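Local coordinates for sensor histidine kinase (PDB 4ONX), which probably detects an as yet unidentified signal through its single cache sensor domain and passes it on to a kinase module in bacterial signal transduction, at residues Glu41-Ile46 against Leu131-Pro136; Glu54-Gly59 against Gln135-Asn140. All blocks are in the same frame, centred on the assembly; numbering follows the deposited sequence.

Contact 1 of 2, residues Glu41-Ile46 against Leu131-Pro136; sequences ETAFSI and LRWFQP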
loop_
_atom_site.group_PDB
_atom_site.type_symbol
_atom_site.label_atom_id
_atom_site.label_comp_id
_atom_site.label_asym_id
_atom_site.label_seq_id
_atom_site.Cartn_x
_atom_site.Cartn_y
_atom_site.Cartn_z
ATOM N N GLU E 41 3.253 28.967 -6.575
ATOM C CA GLU E 41 3.652 28.032 -7.644
ATOM C C GLU E 41 3.061 26.642 -7.360
ATOM O O GLU E 41 2.486 25.995 -8.242
ATOM C CB GLU E 41 5.182 28.010 -7.856
ATOM C CG GLU E 41 5.979 27.347 -6.752
ATOM C CD GLU E 41 7.478 27.354 -7.034
ATOM O OE1 GLU E 41 7.866 27.320 -8.226
ATOM O OE2 GLU E 41 8.275 27.364 -6.065
ATOM N N THR E 42 3.140 26.217 -6.107
ATOM C CA THR E 42 2.620 24.920 -5.727
ATOM C C THR E 42 1.136 24.808 -6.035
ATOM O O THR E 42 0.678 23.825 -6.625
ATOM C CB THR E 42 2.851 24.668 -4.234
ATOM O OG1 THR E 42 4.255 24.684 -3.970
ATOM C CG2 THR E 42 2.285 23.325 -3.818
ATOM N N ALA E 43 0.383 25.817 -5.629
ATOM C CA ALA E 43 -1.057 25.813 -5.841
ATOM C C ALA E 43 -1.385 25.899 -7.315
ATOM O O ALA E 43 -2.309 25.259 -7.793
ATOM C CB ALA E 43 -1.699 26.974 -5.100
ATOM N N PHE E 44 -0.624 26.704 -8.031
ATOM C CA PHE E 44 -0.869 26.877 -9.438
ATOM C C PHE E 44 -0.630 25.574 -10.164
ATOM O O PHE E 44 -1.456 25.120 -10.958
ATOM C CB PHE E 44 0.020 27.984 -10.000
ATOM C CG PHE E 44 -0.107 28.156 -11.483
ATOM C CD1 PHE E 44 -1.213 28.793 -12.022
ATOM C CD2 PHE E 44 0.869 27.666 -12.342
ATOM C CE1 PHE E 44 -1.344 28.939 -13.392
ATOM C CE2 PHE E 44 0.746 27.809 -13.712
ATOM C CZ PHE E 44 -0.363 28.447 -14.239
ATOM N N SER E 45 0.520 24.982 -9.894
ATOM C CA SER E 45 0.880 23.737 -10.518
ATOM C C SER E 45 -0.247 22.724 -10.415
ATOM O O SER E 45 -0.676 22.142 -11.410
ATOM C CB SER E 45 2.138 23.192 -9.867
ATOM O OG SER E 45 2.383 21.884 -10.326
ATOM N N ILE E 46 -0.740 22.537 -9.204
ATOM C CA ILE E 46 -1.810 21.577 -8.969
ATOM C C ILE E 46 -3.083 21.975 -9.710
ATOM O O ILE E 46 -3.772 21.121 -10.256
ATOM C CB ILE E 46 -2.087 21.416 -7.465
ATOM C CG1 ILE E 46 -0.838 20.883 -6.765
ATOM C CG2 ILE E 46 -3.238 20.453 -7.236
ATOM C CD1 ILE E 46 -0.944 20.815 -5.259
ATOM N N LEU E 131 -0.255 31.467 7.051
ATOM C CA LEU E 131 -0.315 32.179 5.777
ATOM C C LEU E 131 -0.835 31.260 4.710
ATOM O O LEU E 131 -0.249 30.212 4.478
ATOM C CB LEU E 131 1.080 32.673 5.377
ATOM C CG LEU E 131 1.232 33.351 4.010
ATOM C CD1 LEU E 131 0.329 34.574 3.882
ATOM C CD2 LEU E 131 2.681 33.740 3.789
ATOM N N ARG E 132 -1.917 31.655 4.048
ATOM C CA ARG E 132 -2.507 30.822 3.022
ATOM C C ARG E 132 -2.633 31.523 1.687
ATOM O O ARG E 132 -2.679 32.745 1.614
ATOM C CB ARG E 132 -3.909 30.378 3.435
ATOM C CG ARG E 132 -4.040 29.826 4.850
ATOM C CD ARG E 132 -4.703 30.810 5.784
ATOM N NE ARG E 132 -6.162 30.761 5.661
ATOM C CZ ARG E 132 -6.972 31.796 5.844
ATOM N NH1 ARG E 132 -8.289 31.635 5.748
ATOM N NH2 ARG E 132 -6.473 32.998 6.078
ATOM N N TRP E 133 -2.702 30.724 0.630
ATOM C CA TRP E 133 -2.888 31.224 -0.719
ATOM C C TRP E 133 -4.022 30.448 -1.332
ATOM O O TRP E 133 -3.999 29.223 -1.338
ATOM C CB TRP E 133 -1.635 31.042 -1.569
ATOM C CG TRP E 133 -1.886 31.286 -3.026
ATOM C CD1 TRP E 133 -2.174 30.343 -3.974
ATOM C CD2 TRP E 133 -1.919 32.545 -3.693
ATOM N NE1 TRP E 133 -2.368 30.939 -5.194
ATOM C CE2 TRP E 133 -2.219 32.293 -5.048
ATOM C CE3 TRP E 133 -1.721 33.864 -3.282
ATOM C CZ2 TRP E 133 -2.326 33.311 -5.989
ATOM C CZ3 TRP E 133 -1.824 34.877 -4.219
ATOM C CH2 TRP E 133 -2.125 34.596 -5.556
ATOM N N PHE E 134 -5.017 31.161 -1.841
ATOM C CA PHE E 134 -6.174 30.538 -2.464
ATOM C C PHE E 134 -6.088 30.657 -3.973
ATOM O O PHE E 134 -5.850 31.729 -4.509
ATOM C CB PHE E 134 -7.466 31.172 -1.955
ATOM C CG PHE E 134 -7.760 30.878 -0.507
ATOM C CD1 PHE E 134 -7.126 31.581 0.507
ATOM C CD2 PHE E 134 -8.692 29.905 -0.160
ATOM C CE1 PHE E 134 -7.401 31.311 1.838
ATOM C CE2 PHE E 134 -8.971 29.634 1.170
ATOM C CZ PHE E 134 -8.326 30.342 2.171
ATOM N N GLN E 135 -6.323 29.541 -4.642
ATOM C CA GLN E 135 -6.224 29.443 -6.082
ATOM C C GLN E 135 -7.449 28.732 -6.606
ATOM O O GLN E 135 -7.695 27.586 -6.235
ATOM C CB GLN E 135 -4.998 28.592 -6.414
ATOM C CG GLN E 135 -4.708 28.395 -7.892
ATOM C CD GLN E 135 -4.102 29.613 -8.544
ATOM O OE1 GLN E 135 -3.503 30.455 -7.876
ATOM N NE2 GLN E 135 -4.241 29.705 -9.856
ATOM N N PRO E 136 -8.222 29.384 -7.482
ATOM C CA PRO E 136 -9.401 28.710 -8.021
ATOM C C PRO E 136 -8.995 27.621 -9.002
ATOM O O PRO E 136 -7.857 27.616 -9.462
ATOM C CB PRO E 136 -10.133 29.831 -8.754
ATOM C CG PRO E 136 -9.052 30.756 -9.173
ATOM C CD PRO E 136 -8.036 30.720 -8.069
#
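Gln135 leaves strand 129-139 toward the helical segment Glu41-Ile46, and almost every atom along its side chain has a part to play. At the base, CB of Gln135 rests 3.9 Å from CB of Ala43, the pair of residues at which the two backbones come nearest. With CG anti to the backbone N (chi1 -179°), the next carbon passes alongside the helix, and CG of Gln135 lies 3.9 Å from O of Ala43. The bend at chi2, 76°, turns the amide so that its oxygen faces back toward Trp133 and its nitrogen the other way, toward Phe44. OE1 of Gln135 accepts a hydrogen bond from NE1 of Trp133, 3.0 Å long; NE1 lies in the carbonyl plane, on a lone pair, and OE1 in turn lies close to the plane of the indole. The amide nitrogen NE2 comes to the edge of the Phe44 ring, 3.8 Å from CD1, with amide and ring nearly perpendicular. The indole bond probably settles which way round the amide lies. Trp133 also meets the helix directly, its CD1 3.6 Å from CB of Ala43, so that this one methyl group touches both the indole edge and the base of Gln135. The segments run roughly parallel, their axes 21° apart. Ala43 reaches beyond to Val149 on the adjoining strand 142-153, while Thr42 and Ile46 turn to Phe72 of helix 63-75. Trp133 also meets Tyr120 of the second subunit, whose strand continues the sheet by antiparallel pairing, and Phe44 packs on Phe44 of the third subunit.

Contact 2 of 2, residues Glu54-Gly59 against Gln135-Asn140; sequences EDLSNG and QPVMYN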
loop_
_atom_site.group_PDB
_atom_site.type_symbol
_atom_site.label_atom_id
_atom_site.label_comp_id
_atom_site.label_asym_id
_atom_site.label_seq_id
_atom_site.Cartn_x
_atom_site.Cartn_y
_atom_site.Cartn_z
ATOM N N GLU E 54 -10.752 17.467 -13.721
ATOM C CA GLU E 54 -11.826 16.511 -13.986
ATOM C C GLU E 54 -12.396 15.959 -12.693
ATOM O O GLU E 54 -13.607 15.833 -12.545
ATOM C CB GLU E 54 -11.326 15.352 -14.847
ATOM C CG GLU E 54 -10.933 15.748 -16.260
ATOM C CD GLU E 54 -10.401 14.581 -17.081
ATOM O OE1 GLU E 54 -9.458 14.797 -17.867
ATOM O OE2 GLU E 54 -10.907 13.445 -16.934
ATOM N N ASP E 55 -11.517 15.649 -11.752
ATOM C CA ASP E 55 -11.946 15.084 -10.484
ATOM C C ASP E 55 -12.897 16.005 -9.734
ATOM O O ASP E 55 -13.922 15.556 -9.235
ATOM C CB ASP E 55 -10.738 14.726 -9.620
ATOM C CG ASP E 55 -11.135 14.184 -8.271
ATOM O OD1 ASP E 55 -11.595 14.970 -7.423
ATOM O OD2 ASP E 55 -10.950 12.974 -8.043
ATOM N N LEU E 56 -12.568 17.290 -9.661
ATOM C CA LEU E 56 -13.432 18.233 -8.968
ATOM C C LEU E 56 -14.758 18.381 -9.682
ATOM O O LEU E 56 -15.799 18.544 -9.045
ATOM C CB LEU E 56 -12.755 19.589 -8.820
ATOM C CG LEU E 56 -11.558 19.586 -7.871
ATOM C CD1 LEU E 56 -10.889 20.950 -7.864
ATOM C CD2 LEU E 56 -11.993 19.185 -6.467
ATOM N N SER E 57 -14.720 18.330 -11.006
ATOM C CA SER E 57 -15.929 18.428 -11.802
ATOM C C SER E 57 -16.853 17.242 -11.509
ATOM O O SER E 57 -17.993 17.431 -11.114
ATOM C CB SER E 57 -15.573 18.468 -13.283
ATOM O OG SER E 57 -16.734 18.436 -14.082
ATOM N N ASN E 58 -16.320 16.032 -11.664
ATOM C CA ASN E 58 -17.064 14.777 -11.441
ATOM C C ASN E 58 -17.734 14.582 -10.084
ATOM O O ASN E 58 -18.768 13.937 -10.003
ATOM C CB ASN E 58 -16.135 13.578 -11.655
ATOM C CG ASN E 58 -15.760 13.375 -13.108
ATOM O OD1 ASN E 58 -16.507 13.748 -14.013
ATOM N ND2 ASN E 58 -14.611 12.749 -13.337
ATOM N N GLY E 59 -17.120 15.073 -9.016
ATOM C CA GLY E 59 -17.682 14.904 -7.677
ATOM C C GLY E 59 -17.375 13.549 -7.053
ATOM O O GLY E 59 -17.676 13.321 -5.886
ATOM N N GLN E 135 -6.323 29.541 -4.642
ATOM C CA GLN E 135 -6.224 29.443 -6.082
ATOM C C GLN E 135 -7.449 28.732 -6.606
ATOM O O GLN E 135 -7.695 27.586 -6.235
ATOM C CB GLN E 135 -4.998 28.592 -6.414
ATOM C CG GLN E 135 -4.708 28.395 -7.892
ATOM C CD GLN E 135 -4.102 29.613 -8.544
ATOM O OE1 GLN E 135 -3.503 30.455 -7.876
ATOM N NE2 GLN E 135 -4.241 29.705 -9.856
ATOM N N PRO E 136 -8.222 29.384 -7.482
ATOM C CA PRO E 136 -9.401 28.710 -8.021
ATOM C C PRO E 136 -8.995 27.621 -9.002
ATOM O O PRO E 136 -7.857 27.616 -9.462
ATOM C CB PRO E 136 -10.133 29.831 -8.754
ATOM C CG PRO E 136 -9.052 30.756 -9.173
ATOM C CD PRO E 136 -8.036 30.720 -8.069
ATOM N N VAL E 137 -9.910 26.705 -9.297
ATOM C CA VAL E 137 -9.655 25.630 -10.243
ATOM C C VAL E 137 -10.732 25.665 -11.308
ATOM O O VAL E 137 -11.920 25.703 -10.990
ATOM C CB VAL E 137 -9.681 24.252 -9.578
ATOM C CG1 VAL E 137 -9.403 23.172 -10.616
ATOM C CG2 VAL E 137 -8.657 24.179 -8.459
HETATM N N MSE E 138 -10.303 25.605 -12.566
HETATM C CA MSE E 138 -11.210 25.688 -13.704
HETATM C C MSE E 138 -11.180 24.481 -14.592
HETATM O O MSE E 138 -10.134 23.869 -14.798
HETATM C CB MSE E 138 -10.768 26.859 -14.573
HETATM C CG MSE E 138 -10.307 28.059 -13.755
HETATM SE SE MSE E 138 -11.875 29.013 -13.067
HETATM C CE MSE E 138 -11.070 30.806 -12.877
ATOM N N TYR E 139 -12.334 24.143 -15.150
ATOM C CA TYR E 139 -12.438 23.020 -16.069
ATOM C C TYR E 139 -13.388 23.390 -17.189
ATOM O O TYR E 139 -14.501 23.848 -16.934
ATOM C CB TYR E 139 -12.935 21.771 -15.350
ATOM C CG TYR E 139 -12.990 20.552 -16.237
ATOM C CD1 TYR E 139 -11.821 19.965 -16.712
ATOM C CD2 TYR E 139 -14.203 19.963 -16.572
ATOM C CE1 TYR E 139 -11.862 18.843 -17.520
ATOM C CE2 TYR E 139 -14.255 18.837 -17.373
ATOM C CZ TYR E 139 -13.081 18.281 -17.847
ATOM O OH TYR E 139 -13.128 17.160 -18.642
ATOM N N ASN E 140 -12.936 23.236 -18.430
ATOM C CA ASN E 140 -13.782 23.572 -19.579
ATOM C C ASN E 140 -14.353 24.998 -19.418
ATOM O O ASN E 140 -15.521 25.235 -19.723
ATOM C CB ASN E 140 -14.999 22.558 -19.763
ATOM C CG ASN E 140 -15.588 22.594 -21.173
ATOM O OD1 ASN E 140 -15.108 23.328 -22.030
ATOM N ND2 ASN E 140 -16.622 21.786 -21.421
#
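Tyr139 and Glu54 form the outer half of this junction, and aliphatic carbon rather than carboxylate does the touching. CG of Glu54 lies 3.5 Å from CE1 of Tyr139 and equally near the phenol oxygen, while CA of Glu54 sits over one ring face, displaced toward its rim. Beyond CG the glutamate runs extended, with its carboxylate plane turned 42° from the ring. Farther along the helix, CB of Ser57 approaches CD2 of Tyr139 at 3.9 Å, so that residues one helical turn apart both border the aromatic side chain. The inner half is apolar: CD1 of Leu56 reaches CG1 of Val137 at 3.8 Å, the two side chains meeting at about a right angle. CG of Leu56 stands anti to the carbonyl carbon (chi1 -68°) and CD1 continues outward from it, in the extended position, to reach the valine.

Around this first shell, Gln53 touches both Val137 and Tyr139 and bridges the two halves. Val144 of strand 142-153 packs against Leu56 and Val137 alike, and Leu56 also reaches Val84 and Asp86 of strand 81-86, so it spans several strands. On the same helix, OD2 of Asp55 and the hydroxyl of Tyr92 share a hydrogen bond. A short helix laid nearly square to an edge strand of the chain's own antiparallel sheet, the axes 84° apart, is here part of the helical layer that packs on the sheet of a PAS-like single cache domain.

How the contacts relate
Contacts 1 and 2 occupy successive lengths of strand 129-139, sharing Gln135 and Pro136, with centres about 14 Å apart. Alternate residues Trp133, Gln135, Val137 and Tyr139 all project from the strand to the helical side, the first two serving contact 1 and the last two contact 2. Consecutive helices 33-47 and 50-58 thus meet one strand in different orientations, nearly along it and then across it. Contact 1 is a buried contact and contact 2 only partly so, in keeping with their centres lying about 10 Å and about 18 Å from the centre of the chain. Neither contact includes the zinc ligands Glu67 and His71; these belong to helix 63-75, whose Phe72 touches the helix of contact 1.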